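Local coordinates for chitin binding protein (Streptomyces lividans, PDB 5FTZ), which probably binds chitin and cleaves it oxidatively as a copper-dependent lytic polysaccharide monooxygenase of family AA10, at residues P120-V124 with H137-P142. Residues are numbered along the deposited sequence; the frame is centred on the assembly and turned at random.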
loop_
_atom_site.group_PDB
_atom_site.type_symbol
_atom_site.label_atom_id
_atom_site.label_comp_id
_atom_site.label_asym_id
_atom_site.label_seq_id
_atom_site.Cartn_x
_atom_site.Cartn_y
_atom_site.Cartn_z
ATOM N N PRO A 120 2.565 8.992 22.252
ATOM C CA PRO A 120 1.812 10.125 21.699
ATOM C C PRO A 120 0.526 10.390 22.451
ATOM O O PRO A 120 -0.149 9.454 22.936
ATOM C CB PRO A 120 1.493 9.718 20.290
ATOM C CG PRO A 120 1.855 8.320 20.130
ATOM C CD PRO A 120 2.766 7.946 21.247
ATOM N N PHE A 121 0.167 11.639 22.614
ATOM C CA PHE A 121 -1.088 11.965 23.276
ATOM C C PHE A 121 -2.301 11.838 22.352
ATOM O O PHE A 121 -3.437 11.846 22.829
ATOM C CB PHE A 121 -1.035 13.306 23.958
ATOM C CG PHE A 121 -0.950 14.502 23.023
ATOM C CD1 PHE A 121 -2.096 15.079 22.473
ATOM C CD2 PHE A 121 0.287 15.052 22.682
ATOM C CE1 PHE A 121 -2.013 16.138 21.631
ATOM C CE2 PHE A 121 0.348 16.163 21.844
ATOM C CZ PHE A 121 -0.789 16.664 21.304
ATOM N N PHE A 122 -2.067 11.771 21.050
ATOM C CA PHE A 122 -3.127 11.681 20.059
ATOM C C PHE A 122 -2.546 10.960 18.876
ATOM O O PHE A 122 -1.462 11.330 18.395
ATOM C CB PHE A 122 -3.589 13.101 19.688
ATOM C CG PHE A 122 -4.634 13.181 18.617
ATOM C CD1 PHE A 122 -5.677 12.292 18.530
ATOM C CD2 PHE A 122 -4.600 14.269 17.728
ATOM C CE1 PHE A 122 -6.650 12.453 17.534
ATOM C CE2 PHE A 122 -5.559 14.414 16.741
ATOM C CZ PHE A 122 -6.594 13.503 16.660
ATOM N N THR A 123 -3.247 9.928 18.405
ATOM C CA THR A 123 -2.827 9.145 17.233
ATOM C C THR A 123 -3.997 8.998 16.307
ATOM O O THR A 123 -5.092 8.692 16.810
ATOM C CB THR A 123 -2.357 7.719 17.664
ATOM O OG1 THR A 123 -1.269 7.829 18.599
ATOM C CG2 THR A 123 -1.905 6.880 16.490
ATOM N N VAL A 124 -3.764 9.128 14.996
ATOM C CA VAL A 124 -4.817 8.886 13.978
ATOM C C VAL A 124 -4.316 7.854 12.986
ATOM O O VAL A 124 -3.546 8.195 12.074
ATOM C CB VAL A 124 -5.204 10.188 13.312
ATOM C CG1 VAL A 124 -6.344 9.993 12.356
ATOM C CG2 VAL A 124 -5.634 11.212 14.362
ATOM N N HIS A 137 -8.343 17.583 12.298
ATOM C CA HIS A 137 -8.893 16.539 13.160
ATOM C C HIS A 137 -8.734 16.894 14.623
ATOM O O HIS A 137 -7.785 17.581 15.012
ATOM C CB HIS A 137 -8.446 15.165 12.800
ATOM C CG HIS A 137 -6.960 14.975 12.640
ATOM N ND1 HIS A 137 -6.464 14.056 11.761
ATOM C CD2 HIS A 137 -5.884 15.572 13.183
ATOM C CE1 HIS A 137 -5.136 14.051 11.800
ATOM N NE2 HIS A 137 -4.755 14.994 12.628
ATOM N N SER A 138 -9.679 16.426 15.423
ATOM C CA SER A 138 -9.775 16.820 16.832
ATOM C C SER A 138 -9.076 15.840 17.725
ATOM O O SER A 138 -9.366 14.615 17.670
ATOM C CB SER A 138 -11.230 16.871 17.257
ATOM O OG SER A 138 -11.963 17.795 16.472
ATOM N N GLY A 139 -8.234 16.331 18.629
ATOM C CA GLY A 139 -7.631 15.543 19.697
ATOM C C GLY A 139 -7.627 16.317 20.988
ATOM O O GLY A 139 -7.750 17.539 21.021
ATOM N N THR A 140 -7.458 15.591 22.075
ATOM C CA THR A 140 -7.462 16.256 23.373
ATOM C C THR A 140 -6.039 16.578 23.799
ATOM O O THR A 140 -5.170 15.704 23.827
ATOM C CB THR A 140 -8.109 15.337 24.431
ATOM O OG1 THR A 140 -9.368 14.964 23.907
ATOM C CG2 THR A 140 -8.275 16.023 25.739
ATOM N N LEU A 141 -5.828 17.837 24.129
ATOM C CA LEU A 141 -4.513 18.295 24.551
ATOM C C LEU A 141 -4.149 17.616 25.862
ATOM O O LEU A 141 -5.050 17.381 26.720
ATOM C CB LEU A 141 -4.532 19.788 24.729
ATOM C CG LEU A 141 -4.605 20.595 23.409
ATOM C CD1 LEU A 141 -5.025 22.026 23.649
ATOM C CD2 LEU A 141 -3.272 20.473 22.673
ATOM N N PRO A 142 -2.869 17.337 26.064
ATOM C CA PRO A 142 -2.410 16.744 27.350
ATOM C C PRO A 142 -2.702 17.669 28.517
ATOM O O PRO A 142 -2.777 18.878 28.373
ATOM C CB PRO A 142 -0.891 16.574 27.176
ATOM C CG PRO A 142 -0.542 17.418 26.031
ATOM C CD PRO A 142 -1.753 17.651 25.168
HETATM O O HOH W 1 -4.674 13.301 25.011
#
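The CA atoms of F122 and G139, 5.9 Å apart, are the nearest such pair between strands 122-124 and 137-140, which face each other from two different β-sheets. The strand axes come within 7.7 Å, with their N-to-C directions 150° apart, so the chains run roughly antiparallel yet form no direct backbone hydrogen bond; side chains, the G139 backbone and a water make the contact. At G139 the absence of a side chain lets the backbone itself serve as a packing surface: its CA sits over the centre of the F122 ring, 3.6 Å from the centroid, in a CH-π contact almost along the ring normal. The F122 side chain extends with CG anti to the backbone N (chi1 177°), reaching across to the other strand, where CZ comes 3.2 Å from S138 O. One edge of the same ring is turned to the face of H137 in a T-shaped pair, the planes at 85° and the centroids 5.4 Å apart. V124 places CG2 over a face of the imidazole, offset toward its rim, while H137 NE2 is hydrogen-bonded to Y98 OH, a bond that limits rotation of the ring. The contact joins the two sheets of the immunoglobulin-like β-sandwich known from AA10 enzymes: strand 122-125 pairs with 93-100 in one sheet, strand 134-140 with 80-87 in the other. Next to F122 in the chain, F121 receives P142 CD over the centre of its ring, 3.8 Å from the centroid. V100, from strand 93-100, touches both of these side chains. Beside this pair a single water donates to F121 O at 2.9 Å and to T140 O at 2.7 Å, bridging the two carbonyls.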